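Local coordinates for mannose recognizing lectin (Marasmius oreades, PDB 4TKC), which probably serves as a carbohydrate-binding lectin of the bulb-type family and holds mannose in two separate pockets here, at residues V30-T35 with G99-Y104; K49-D54 with A110-N115; K62-T65 with C69-Y72; V94-N97 with V103-K106. One frame throughout, in Å; residues are numbered along the deposited sequence.

Contact 1: residues V30-T35 with G99-Y104. With MAN (alpha-D-mannopyranose), chain D.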
loop_
_atom_site.group_PDB
_atom_site.type_symbol
_atom_site.label_atom_id
_atom_site.label_comp_id
_atom_site.label_asym_id
_atom_site.label_seq_id
_atom_site.Cartn_x
_atom_site.Cartn_y
_atom_site.Cartn_z
ATOM N N VAL A 30 -0.349 16.808 -10.652
ATOM C CA VAL A 30 -0.874 15.603 -11.273
ATOM C C VAL A 30 -1.044 14.555 -10.161
ATOM O O VAL A 30 -0.098 14.318 -9.422
ATOM C CB VAL A 30 0.076 15.065 -12.366
ATOM C CG1 VAL A 30 -0.584 13.912 -13.126
ATOM C CG2 VAL A 30 0.479 16.180 -13.360
ATOM N N GLU A 31 -2.253 14.008 -10.051
ATOM C CA GLU A 31 -2.597 13.117 -8.938
ATOM C C GLU A 31 -3.329 11.916 -9.501
ATOM O O GLU A 31 -4.361 12.027 -10.182
ATOM C CB GLU A 31 -3.454 13.881 -7.929
ATOM C CG GLU A 31 -3.588 13.156 -6.586
ATOM C CD GLU A 31 -4.313 13.995 -5.562
ATOM O OE1 GLU A 31 -5.388 14.526 -5.892
ATOM O OE2 GLU A 31 -3.885 14.003 -4.391
ATOM N N PHE A 32 -2.885 10.734 -9.054
ATOM C CA PHE A 32 -3.449 9.459 -9.450
ATOM C C PHE A 32 -4.120 8.876 -8.201
ATOM O O PHE A 32 -3.467 8.405 -7.251
ATOM C CB PHE A 32 -2.368 8.522 -9.942
ATOM C CG PHE A 32 -2.877 7.181 -10.392
ATOM C CD1 PHE A 32 -3.872 7.064 -11.353
ATOM C CD2 PHE A 32 -2.446 6.024 -9.768
ATOM C CE1 PHE A 32 -4.313 5.833 -11.790
ATOM C CE2 PHE A 32 -2.898 4.791 -10.191
ATOM C CZ PHE A 32 -3.823 4.698 -11.204
ATOM N N ARG A 33 -5.447 8.910 -8.218
ATOM C CA ARG A 33 -6.268 8.673 -7.029
ATOM C C ARG A 33 -7.042 7.385 -7.120
ATOM O O ARG A 33 -7.587 7.038 -8.174
ATOM C CB ARG A 33 -7.354 9.767 -6.989
ATOM C CG ARG A 33 -6.889 11.190 -7.020
ATOM C CD ARG A 33 -8.062 12.139 -7.239
ATOM N NE ARG A 33 -7.562 13.508 -7.241
ATOM C CZ ARG A 33 -8.286 14.597 -7.453
ATOM N NH1 ARG A 33 -9.580 14.498 -7.789
ATOM N NH2 ARG A 33 -7.683 15.790 -7.369
ATOM N N VAL A 34 -7.243 6.744 -5.957
ATOM C CA VAL A 34 -8.315 5.767 -5.822
ATOM C C VAL A 34 -9.354 6.382 -4.870
ATOM O O VAL A 34 -9.005 6.827 -3.760
ATOM C CB VAL A 34 -7.795 4.422 -5.278
ATOM C CG1 VAL A 34 -8.936 3.421 -5.067
ATOM C CG2 VAL A 34 -6.763 3.825 -6.222
ATOM N N THR A 35 -10.583 6.561 -5.374
ATOM C CA THR A 35 -11.577 7.385 -4.676
ATOM C C THR A 35 -12.458 6.559 -3.765
ATOM O O THR A 35 -12.603 5.343 -3.955
ATOM C CB THR A 35 -12.445 8.230 -5.644
ATOM O OG1 THR A 35 -13.419 7.404 -6.269
ATOM C CG2 THR A 35 -11.568 8.929 -6.720
ATOM N N GLY A 99 2.158 14.813 -16.778
ATOM C CA GLY A 99 0.774 14.393 -16.812
ATOM C C GLY A 99 0.604 12.925 -17.147
ATOM O O GLY A 99 -0.498 12.361 -17.066
ATOM N N ASN A 100 1.685 12.345 -17.641
ATOM C CA ASN A 100 1.659 10.961 -18.059
ATOM C C ASN A 100 1.796 10.053 -16.824
ATOM O O ASN A 100 2.584 10.368 -15.916
ATOM C CB ASN A 100 2.804 10.657 -19.025
ATOM C CG ASN A 100 2.393 9.753 -20.165
ATOM O OD1 ASN A 100 1.255 9.277 -20.232
ATOM N ND2 ASN A 100 3.332 9.516 -21.086
ATOM N N LEU A 101 1.068 8.945 -16.864
ATOM C CA LEU A 101 1.175 7.903 -15.791
ATOM C C LEU A 101 1.766 6.716 -16.558
ATOM O O LEU A 101 1.185 6.232 -17.551
ATOM C CB LEU A 101 -0.200 7.610 -15.254
ATOM C CG LEU A 101 -0.203 6.532 -14.136
ATOM C CD1 LEU A 101 0.348 7.075 -12.830
ATOM C CD2 LEU A 101 -1.617 6.002 -13.971
ATOM N N VAL A 102 2.904 6.218 -16.068
ATOM C CA VAL A 102 3.735 5.309 -16.798
ATOM C C VAL A 102 4.141 4.087 -15.944
ATOM O O VAL A 102 4.614 4.259 -14.813
ATOM C CB VAL A 102 5.025 6.012 -17.324
ATOM C CG1 VAL A 102 5.783 5.108 -18.283
ATOM C CG2 VAL A 102 4.723 7.345 -18.014
ATOM N N VAL A 103 4.006 2.888 -16.531
ATOM C CA VAL A 103 4.649 1.667 -15.965
ATOM C C VAL A 103 5.997 1.524 -16.648
ATOM O O VAL A 103 6.070 1.369 -17.889
ATOM C CB VAL A 103 3.845 0.379 -16.184
ATOM C CG1 VAL A 103 4.629 -0.801 -15.624
ATOM C CG2 VAL A 103 2.462 0.464 -15.527
ATOM N N TYR A 104 7.047 1.708 -15.877
ATOM C CA TYR A 104 8.414 1.517 -16.293
ATOM C C TYR A 104 8.941 0.147 -15.874
ATOM O O TYR A 104 8.774 -0.271 -14.700
ATOM C CB TYR A 104 9.319 2.585 -15.681
ATOM C CG TYR A 104 9.203 3.965 -16.314
ATOM C CD1 TYR A 104 9.732 4.240 -17.589
ATOM C CD2 TYR A 104 8.524 4.971 -15.671
ATOM C CE1 TYR A 104 9.599 5.488 -18.149
ATOM C CE2 TYR A 104 8.434 6.236 -16.218
ATOM C CZ TYR A 104 8.947 6.475 -17.471
ATOM O OH TYR A 104 8.822 7.721 -18.070
HETATM C C1 MAN D . 6.428 10.642 -22.895
HETATM C C2 MAN D . 6.912 11.038 -21.505
HETATM C C3 MAN D . 7.925 10.001 -21.030
HETATM C C4 MAN D . 7.302 8.595 -21.069
HETATM C C5 MAN D . 6.796 8.295 -22.483
HETATM C C6 MAN D . 6.033 6.994 -22.527
HETATM O O1 MAN D . 7.478 10.757 -23.832
HETATM O O2 MAN D . 5.791 11.126 -20.669
HETATM O O3 MAN D . 8.295 10.323 -19.708
HETATM O O4 MAN D . 8.272 7.642 -20.666
HETATM O O5 MAN D . 5.929 9.332 -22.945
HETATM O O6 MAN D . 5.740 6.654 -23.864
#
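Strand 30-34 and the chain entering strand 101-105 approach from different sheets, CA of Val-30 and CA of Gly-99 being 5.9 Å apart, while CA of Phe-32 and CA of Leu-101 have already spread to 8.0 Å, so side chains fill the wedge between them. Phe-32 has CG anti to the backbone N (chi1 -179°), which sends its ring to Leu-101. The two side chains cross at about a right angle: the CD2 methyl of Leu-101 sits over one ring face, 3.6 Å from the centroid and nearest CE1 of Phe-32, a CH-pi contact on the rim side of centre. The other methyl, CD1, comes to 4.0 Å from CG of the same ring. At the tight end both methyls of Val-30 meet CA of Gly-99, CG2 at 3.9 Å; Gly-99 has a positive phi (105°), where the loop before strand 101-105 turns. The CB of Asn-100 points away from strand 30-34, to the sugar side. Asn-100 gives ND2 to O2 of alpha-mannose over 3.0 Å in a nearly straight bond (166°), while its OD1 is held by Thr-116 N and Thr-114 OG1, fixing which end of the amide meets the sugar. Beyond it, CG1 of Val-102 covers the centre of one Tyr-104 ring face. In this beta-prism II fold, characteristic of bulb-type lectins, the contact lies near the centre of the chain: Leu-93 of strand 92-95 touches both Phe-32 and Leu-101, and Ile-40 and Leu-42 of strand 40-44 pack on Phe-32.

Contact 2: residues K49-D54 with A110-N115. With MAN (alpha-D-mannopyranose), chain D.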
loop_
_atom_site.group_PDB
_atom_site.type_symbol
_atom_site.label_atom_id
_atom_site.label_comp_id
_atom_site.label_asym_id
_atom_site.label_seq_id
_atom_site.Cartn_x
_atom_site.Cartn_y
_atom_site.Cartn_z
ATOM N N LYS A 49 -9.848 15.675 -15.511
ATOM C CA LYS A 49 -9.713 14.212 -15.496
ATOM C C LYS A 49 -9.024 13.748 -16.771
ATOM O O LYS A 49 -9.603 13.770 -17.862
ATOM C CB LYS A 49 -11.070 13.509 -15.346
ATOM C CG LYS A 49 -10.968 12.038 -14.921
ATOM C CD LYS A 49 -12.285 11.473 -14.361
ATOM C CE LYS A 49 -13.340 11.360 -15.447
ATOM N NZ LYS A 49 -14.618 10.831 -14.889
ATOM N N LEU A 50 -7.735 13.492 -16.648
ATOM C CA LEU A 50 -6.908 13.056 -17.773
ATOM C C LEU A 50 -7.247 11.651 -18.246
ATOM O O LEU A 50 -7.168 11.315 -19.424
ATOM C CB LEU A 50 -5.434 13.174 -17.430
ATOM C CG LEU A 50 -4.939 14.578 -17.120
ATOM C CD1 LEU A 50 -3.471 14.488 -16.704
ATOM C CD2 LEU A 50 -5.165 15.526 -18.297
ATOM N N TRP A 51 -7.524 10.781 -17.268
ATOM C CA TRP A 51 -7.664 9.354 -17.526
ATOM C C TRP A 51 -8.371 8.747 -16.336
ATOM O O TRP A 51 -8.199 9.231 -15.226
ATOM C CB TRP A 51 -6.263 8.717 -17.671
ATOM C CG TRP A 51 -6.259 7.240 -17.949
ATOM C CD1 TRP A 51 -6.104 6.610 -19.143
ATOM C CD2 TRP A 51 -6.304 6.196 -16.951
ATOM N NE1 TRP A 51 -6.105 5.234 -18.947
ATOM C CE2 TRP A 51 -6.244 4.975 -17.619
ATOM C CE3 TRP A 51 -6.397 6.192 -15.562
ATOM C CZ2 TRP A 51 -6.316 3.764 -16.967
ATOM C CZ3 TRP A 51 -6.449 4.944 -14.879
ATOM C CH2 TRP A 51 -6.390 3.759 -15.592
ATOM N N SER A 52 -9.271 7.804 -16.604
ATOM C CA SER A 52 -9.935 7.127 -15.494
ATOM C C SER A 52 -10.469 5.763 -15.836
ATOM O O SER A 52 -10.672 5.424 -16.969
ATOM C CB SER A 52 -11.101 7.969 -14.985
ATOM O OG SER A 52 -12.085 8.097 -15.997
ATOM N N VAL A 53 -10.641 4.965 -14.762
ATOM C CA VAL A 53 -11.473 3.755 -14.788
ATOM C C VAL A 53 -12.572 3.967 -13.740
ATOM O O VAL A 53 -12.324 3.915 -12.537
ATOM C CB VAL A 53 -10.668 2.466 -14.455
ATOM C CG1 VAL A 53 -11.616 1.264 -14.317
ATOM C CG2 VAL A 53 -9.604 2.217 -15.523
ATOM N N ASP A 54 -13.778 4.256 -14.208
ATOM C CA ASP A 54 -14.873 4.663 -13.338
ATOM C C ASP A 54 -15.962 3.606 -13.330
ATOM O O ASP A 54 -16.086 2.841 -14.264
ATOM C CB ASP A 54 -15.491 5.960 -13.877
ATOM C CG ASP A 54 -14.530 7.136 -13.847
ATOM O OD1 ASP A 54 -13.684 7.216 -12.920
ATOM O OD2 ASP A 54 -14.654 8.018 -14.714
ATOM N N ALA A 110 9.539 2.404 -20.760
ATOM C CA ALA A 110 8.110 2.565 -20.615
ATOM C C ALA A 110 7.469 1.386 -21.313
ATOM O O ALA A 110 7.716 1.180 -22.518
ATOM C CB ALA A 110 7.627 3.906 -21.206
ATOM N N VAL A 111 6.668 0.602 -20.580
ATOM C CA VAL A 111 5.928 -0.516 -21.171
ATOM C C VAL A 111 4.395 -0.342 -21.176
ATOM O O VAL A 111 3.659 -1.155 -21.737
ATOM C CB VAL A 111 6.290 -1.858 -20.486
ATOM C CG1 VAL A 111 7.735 -2.197 -20.756
ATOM C CG2 VAL A 111 6.073 -1.870 -18.952
ATOM N N TRP A 112 3.939 0.740 -20.568
ATOM C CA TRP A 112 2.541 1.123 -20.582
ATOM C C TRP A 112 2.445 2.585 -20.132
ATOM O O TRP A 112 3.250 3.085 -19.331
ATOM C CB TRP A 112 1.698 0.229 -19.662
ATOM C CG TRP A 112 0.232 0.545 -19.643
ATOM C CD1 TRP A 112 -0.737 -0.074 -20.362
ATOM C CD2 TRP A 112 -0.444 1.524 -18.825
ATOM N NE1 TRP A 112 -1.956 0.484 -20.095
ATOM C CE2 TRP A 112 -1.809 1.452 -19.138
ATOM C CE3 TRP A 112 -0.018 2.495 -17.914
ATOM C CZ2 TRP A 112 -2.759 2.282 -18.535
ATOM C CZ3 TRP A 112 -0.942 3.306 -17.335
ATOM C CH2 TRP A 112 -2.307 3.179 -17.621
ATOM N N HIS A 113 1.516 3.309 -20.732
ATOM C CA HIS A 113 1.272 4.661 -20.302
ATOM C C HIS A 113 -0.159 5.080 -20.593
ATOM O O HIS A 113 -0.855 4.511 -21.479
ATOM C CB HIS A 113 2.331 5.618 -20.876
ATOM C CG HIS A 113 2.158 5.952 -22.327
ATOM N ND1 HIS A 113 2.078 4.993 -23.316
ATOM C CD2 HIS A 113 2.100 7.148 -22.960
ATOM C CE1 HIS A 113 1.956 5.590 -24.494
ATOM N NE2 HIS A 113 1.912 6.894 -24.296
ATOM N N THR A 114 -0.576 6.123 -19.894
ATOM C CA THR A 114 -1.888 6.692 -20.121
ATOM C C THR A 114 -1.959 7.508 -21.424
ATOM O O THR A 114 -3.054 7.853 -21.865
ATOM C CB THR A 114 -2.374 7.558 -18.912
ATOM O OG1 THR A 114 -1.373 8.486 -18.531
ATOM C CG2 THR A 114 -2.771 6.663 -17.715
ATOM N N ASN A 115 -0.804 7.958 -21.916
ATOM C CA ASN A 115 -0.734 8.862 -23.073
ATOM C C ASN A 115 -1.469 10.137 -22.705
ATOM O O ASN A 115 -2.204 10.673 -23.547
ATOM C CB ASN A 115 -1.315 8.252 -24.374
ATOM C CG ASN A 115 -1.105 9.168 -25.588
ATOM O OD1 ASN A 115 -0.039 9.774 -25.685
ATOM N ND2 ASN A 115 -2.129 9.330 -26.488
HETATM C C1 MAN D . 6.428 10.642 -22.895
HETATM C C2 MAN D . 6.912 11.038 -21.505
HETATM C C3 MAN D . 7.925 10.001 -21.030
HETATM C C4 MAN D . 7.302 8.595 -21.069
HETATM C C5 MAN D . 6.796 8.295 -22.483
HETATM C C6 MAN D . 6.033 6.994 -22.527
HETATM O O1 MAN D . 7.478 10.757 -23.832
HETATM O O2 MAN D . 5.791 11.126 -20.669
HETATM O O3 MAN D . 8.295 10.323 -19.708
HETATM O O4 MAN D . 8.272 7.642 -20.666
HETATM O O5 MAN D . 5.929 9.332 -22.945
HETATM O O6 MAN D . 5.740 6.654 -23.864
#
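Trp-51 meets Thr-114 and Trp-112 where two sheets of the beta prism converge, and each tryptophan belongs to a classic beta bulge: Leu-50 and Trp-51 both face Leu-42, Val-111 and Trp-112 both face Val-103. Trp-80 of strand 78-81, in the third sheet, also meets the Trp-51 ring. The CH-pi contact is the closest: CG2 of Thr-114 stands 3.5 Å from the centroid of the five-membered ring of Trp-51, nearly on its normal (9° off). On the same side, the edge of Trp-112 is turned toward the face of Trp-51 in an offset edge-to-face pair, the six-membered rings having centroids 5.9 Å apart and planes at 86°, with CH2 of Trp-112 at 4.1 Å from CZ2 of Trp-51. Among the polar groups, OG1 of Thr-114 turns to Thr-116 and Asn-100, whereas Lys-49 NZ, in a salt bridge of 2.8 Å to Asp-54 OD2, and Ser-52 OG grip that one oxygen from opposite faces of the carboxylate. Toward alpha-mannose the touch is by van der Waals contact: CB of Ala-110 lies 3.7 Å from C6 of the sugar, and O6 of the sugar sits over the centre of the His-113 ring face.

Contact 3: residues K62-T65 with C69-Y72. With BMA (beta-D-mannopyranose), chain B.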
loop_
_atom_site.group_PDB
_atom_site.type_symbol
_atom_site.label_atom_id
_atom_site.label_comp_id
_atom_site.label_asym_id
_atom_site.label_seq_id
_atom_site.Cartn_x
_atom_site.Cartn_y
_atom_site.Cartn_z
ATOM N N LYS A 62 -2.514 -2.135 -7.181
ATOM C CA LYS A 62 -1.281 -2.747 -6.742
ATOM C C LYS A 62 -0.356 -2.887 -7.953
ATOM O O LYS A 62 -0.727 -3.527 -8.956
ATOM C CB LYS A 62 -1.579 -4.125 -6.104
ATOM C CG LYS A 62 -0.337 -4.831 -5.548
ATOM C CD LYS A 62 -0.758 -5.959 -4.618
ATOM C CE LYS A 62 0.389 -6.506 -3.787
ATOM N NZ LYS A 62 0.052 -7.718 -2.973
ATOM N N MET A 63 0.872 -2.405 -7.757
ATOM C CA MET A 63 1.967 -2.627 -8.707
ATOM C C MET A 63 2.623 -3.945 -8.281
ATOM O O MET A 63 3.259 -4.011 -7.198
ATOM C CB MET A 63 2.966 -1.447 -8.684
ATOM C CG MET A 63 4.219 -1.615 -9.520
ATOM S SD MET A 63 3.965 -1.425 -11.283
ATOM C CE MET A 63 3.732 -3.102 -11.807
ATOM N N GLN A 64 2.342 -5.015 -8.992
ATOM C CA GLN A 64 2.693 -6.348 -8.500
ATOM C C GLN A 64 4.100 -6.789 -8.869
ATOM O O GLN A 64 4.668 -6.375 -9.911
ATOM C CB GLN A 64 1.704 -7.359 -9.076
ATOM C CG GLN A 64 0.270 -7.059 -8.696
ATOM C CD GLN A 64 -0.727 -8.063 -9.211
ATOM O OE1 GLN A 64 -0.499 -8.784 -10.197
ATOM N NE2 GLN A 64 -1.886 -8.068 -8.576
ATOM N N THR A 65 4.580 -7.778 -8.108
ATOM C CA THR A 65 5.880 -8.349 -8.399
ATOM C C THR A 65 5.908 -9.157 -9.720
ATOM O O THR A 65 6.998 -9.451 -10.217
ATOM C CB THR A 65 6.333 -9.274 -7.289
ATOM O OG1 THR A 65 5.307 -10.232 -7.067
ATOM C CG2 THR A 65 6.582 -8.509 -5.972
ATOM N N CYS A 69 0.298 -4.128 -13.257
ATOM C CA CYS A 69 -0.314 -3.130 -12.401
ATOM C C CYS A 69 -1.828 -3.264 -12.450
ATOM O O CYS A 69 -2.417 -3.192 -13.525
ATOM C CB CYS A 69 0.115 -1.708 -12.786
ATOM S SG CYS A 69 -0.500 -0.464 -11.640
ATOM N N VAL A 70 -2.445 -3.555 -11.290
ATOM C CA VAL A 70 -3.788 -4.104 -11.271
ATOM C C VAL A 70 -4.633 -3.329 -10.296
ATOM O O VAL A 70 -4.253 -3.177 -9.136
ATOM C CB VAL A 70 -3.810 -5.615 -10.968
ATOM C CG1 VAL A 70 -5.183 -6.186 -11.247
ATOM C CG2 VAL A 70 -2.763 -6.356 -11.792
ATOM N N GLY A 71 -5.850 -2.989 -10.715
ATOM C CA GLY A 71 -6.874 -2.465 -9.817
ATOM C C GLY A 71 -7.834 -3.598 -9.456
ATOM O O GLY A 71 -8.140 -4.466 -10.286
ATOM N N TYR A 72 -8.141 -3.697 -8.145
ATOM C CA TYR A 72 -9.000 -4.768 -7.601
ATOM C C TYR A 72 -10.213 -4.200 -6.896
ATOM O O TYR A 72 -10.122 -3.166 -6.240
ATOM C CB TYR A 72 -8.220 -5.669 -6.630
ATOM C CG TYR A 72 -7.156 -6.540 -7.247
ATOM C CD1 TYR A 72 -7.473 -7.755 -7.809
ATOM C CD2 TYR A 72 -5.805 -6.159 -7.247
ATOM C CE1 TYR A 72 -6.511 -8.553 -8.399
ATOM C CE2 TYR A 72 -4.834 -6.959 -7.821
ATOM C CZ TYR A 72 -5.176 -8.170 -8.374
ATOM O OH TYR A 72 -4.251 -8.941 -8.999
HETATM C C1 BMA B . -2.713 -11.854 -13.995
HETATM C C2 BMA B . -1.949 -11.515 -12.719
HETATM C C3 BMA B . -2.975 -11.416 -11.603
HETATM C C4 BMA B . -4.093 -10.423 -11.962
HETATM C C5 BMA B . -4.728 -10.750 -13.318
HETATM C C6 BMA B . -5.824 -9.740 -13.658
HETATM O O1 BMA B . -1.717 -11.977 -15.016
HETATM O O2 BMA B . -1.184 -10.314 -12.886
HETATM O O3 BMA B . -2.285 -11.048 -10.406
HETATM O O4 BMA B . -5.118 -10.438 -10.966
HETATM O O5 BMA B . -3.664 -10.809 -14.277
HETATM O O6 BMA B . -5.795 -9.286 -15.022
#
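Lys-62 and Val-70 form a hydrogen-bonded antiparallel pair in the hairpin 60-63/69-72, at the end that opens into the beta-mannose pocket, and the sequence from Gln-64 to Tyr-72 fits the QxDxNxVxY motif of bulb-type lectins. The paired backbones and the Met-63/Cys-69 face are tight. Lys-62 N reaches Val-70 O at 2.8 Å (165°), Val-70 N answers to Lys-62 O, and the adjoining non-hydrogen-bonded pair, Met-63 with Cys-69, draws their CA atoms to 4.4 Å. The Met-63 chain bends at chi2 and chi3, folding CE back to 4.0 Å from CB of Cys-69; Tyr-91 and Trp-80 pack on this buried face. Lys-62 is the looser part: it runs out extended, and its NZ leaves the hairpin for the carbonyl of Pro-6 of the second subunit. On the same face the group at the sugar is compact again. Gln-64 and Tyr-72 come from opposite directions, the amide meeting the phenol at the ring edge with planes 24° apart, while CG2 of Val-70 lies 3.7 Å from CD of Gln-64. CG1 of Val-70 covers one face of the Tyr-72 ring near its rim. At the edge of that ring, OH of Tyr-72 is hydrogen-bonded to O4 of beta-mannose at 2.6 Å.

Contact 4: residues V94-N97 with V103-K106. With MAN (alpha-D-mannopyranose), chain D.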
loop_
_atom_site.group_PDB
_atom_site.type_symbol
_atom_site.label_atom_id
_atom_site.label_comp_id
_atom_site.label_asym_id
_atom_site.label_seq_id
_atom_site.Cartn_x
_atom_site.Cartn_y
_atom_site.Cartn_z
ATOM N N VAL A 94 4.754 5.374 -12.325
ATOM C CA VAL A 94 5.167 6.716 -11.993
ATOM C C VAL A 94 4.145 7.758 -12.477
ATOM O O VAL A 94 3.754 7.793 -13.681
ATOM C CB VAL A 94 6.555 7.075 -12.596
ATOM C CG1 VAL A 94 6.995 8.449 -12.143
ATOM C CG2 VAL A 94 7.600 6.057 -12.170
ATOM N N CYS A 95 3.781 8.662 -11.573
ATOM C CA CYS A 95 2.846 9.769 -11.838
ATOM C C CYS A 95 3.731 10.989 -12.101
ATOM O O CYS A 95 4.305 11.559 -11.147
ATOM C CB CYS A 95 1.934 9.995 -10.612
ATOM S SG CYS A 95 0.667 11.269 -10.820
ATOM N N GLN A 96 3.838 11.376 -13.386
ATOM C CA GLN A 96 4.867 12.361 -13.783
ATOM C C GLN A 96 4.316 13.797 -13.856
ATOM O O GLN A 96 3.097 14.002 -14.049
ATOM C CB GLN A 96 5.454 11.979 -15.150
ATOM C CG GLN A 96 6.193 10.657 -15.137
ATOM C CD GLN A 96 6.805 10.218 -16.450
ATOM O OE1 GLN A 96 6.494 10.793 -17.536
ATOM N NE2 GLN A 96 7.824 9.417 -16.381
ATOM N N ASN A 97 5.238 14.758 -13.721
ATOM C CA ASN A 97 4.901 16.158 -13.867
ATOM C C ASN A 97 4.313 16.503 -15.250
ATOM O O ASN A 97 3.461 17.378 -15.328
ATOM C CB ASN A 97 6.122 17.055 -13.675
ATOM C CG ASN A 97 6.664 17.062 -12.272
ATOM O OD1 ASN A 97 5.979 16.710 -11.301
ATOM N ND2 ASN A 97 7.907 17.494 -12.147
ATOM N N VAL A 103 4.006 2.888 -16.531
ATOM C CA VAL A 103 4.649 1.667 -15.965
ATOM C C VAL A 103 5.997 1.524 -16.648
ATOM O O VAL A 103 6.070 1.369 -17.889
ATOM C CB VAL A 103 3.845 0.379 -16.184
ATOM C CG1 VAL A 103 4.629 -0.801 -15.624
ATOM C CG2 VAL A 103 2.462 0.464 -15.527
ATOM N N TYR A 104 7.047 1.708 -15.877
ATOM C CA TYR A 104 8.414 1.517 -16.293
ATOM C C TYR A 104 8.941 0.147 -15.874
ATOM O O TYR A 104 8.774 -0.271 -14.700
ATOM C CB TYR A 104 9.319 2.585 -15.681
ATOM C CG TYR A 104 9.203 3.965 -16.314
ATOM C CD1 TYR A 104 9.732 4.240 -17.589
ATOM C CD2 TYR A 104 8.524 4.971 -15.671
ATOM C CE1 TYR A 104 9.599 5.488 -18.149
ATOM C CE2 TYR A 104 8.434 6.236 -16.218
ATOM C CZ TYR A 104 8.947 6.475 -17.471
ATOM O OH TYR A 104 8.822 7.721 -18.070
ATOM N N ALA A 105 9.586 -0.566 -16.776
ATOM C CA ALA A 105 10.400 -1.728 -16.502
ATOM C C ALA A 105 11.838 -1.279 -16.297
ATOM O O ALA A 105 12.110 -0.073 -16.312
ATOM C CB ALA A 105 10.299 -2.750 -17.626
ATOM N N LYS A 106 12.723 -2.243 -16.032
ATOM C CA LYS A 106 14.123 -1.952 -15.765
ATOM C C LYS A 106 14.692 -0.921 -16.735
ATOM O O LYS A 106 14.371 -0.919 -17.917
ATOM C CB LYS A 106 14.962 -3.234 -15.845
ATOM C CG LYS A 106 16.402 -3.085 -15.389
ATOM C CD LYS A 106 17.177 -4.384 -15.556
ATOM C CE LYS A 106 18.675 -4.169 -15.371
ATOM N NZ LYS A 106 19.473 -5.407 -15.603
HETATM C C1 MAN D . 6.428 10.642 -22.895
HETATM C C2 MAN D . 6.912 11.038 -21.505
HETATM C C3 MAN D . 7.925 10.001 -21.030
HETATM C C4 MAN D . 7.302 8.595 -21.069
HETATM C C5 MAN D . 6.796 8.295 -22.483
HETATM C C6 MAN D . 6.033 6.994 -22.527
HETATM O O1 MAN D . 7.478 10.757 -23.832
HETATM O O2 MAN D . 5.791 11.126 -20.669
HETATM O O3 MAN D . 8.295 10.323 -19.708
HETATM O O4 MAN D . 8.272 7.642 -20.666
HETATM O O5 MAN D . 5.929 9.332 -22.945
HETATM O O6 MAN D . 5.740 6.654 -23.864
#
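The alpha-mannose pocket is built on the motif QxDxNxVxY, here running from Gln-96 to Tyr-104, and this contact brings its first and last residues together beside the sugar. Gln-96 and Tyr-104 approach from opposite directions. Beyond CG the glutamine chain is extended, so the amide arrives at the phenol edge near the ring plane, with CD of Gln-96 3.6 Å from OH of Tyr-104; amide and ring planes are 34° apart. CD of Gln-96 is equally 3.6 Å from O3 of the mannose, so the amide lies beside both the phenol oxygen and the sugar. Tyr-104 has CG anti to its carbonyl carbon (chi1 -75°); the ring swings toward strand 92-95, and its OH is hydrogen-bonded to O4 of the mannose at 2.7 Å, the sugar oxygen lying oblique to the ring. The apolar half of the contact is Val-94, whose CG2 touches the same ring edge, 3.8 Å from CD2 of Tyr-104, crossing it at a slant; together valine and glutamine border one side of the ring. Asp-98 and Asn-100 also hydrogen-bond the sugar. The strands are neighbours in an antiparallel hairpin: the backbone of Val-94 pairs with Val-102 and that of Tyr-104 with Asn-92, strand 10-12 lies beyond 92-95, and Ala-110 of strand 109-113 packs on Tyr-104 from the next strand over.

Contacts 1, 2 and 4 gather round one alpha-mannose and share the sheet holding strands 92-95, 101-105 and 109-113; contacts 1 and 4 both use Val-103 and Tyr-104. Val-103 N and O probably pair with Trp-112 O and Val-111 N, 2.9 Å each, tying contact 2 to both. The centres of contacts 1 and 2 are about 7 Å apart. Contacts 1 and 2 also join this sheet to the one with strands 30-34 and 48-53, whereas contact 3 is the counterpart of contact 4 in the third sheet, at the beta-mannose pocket, their centres about 14 Å apart. CB of Cys-69 and CG2 of Val-103, 4.2 Å apart, connect the two sugar-binding sheets through the core.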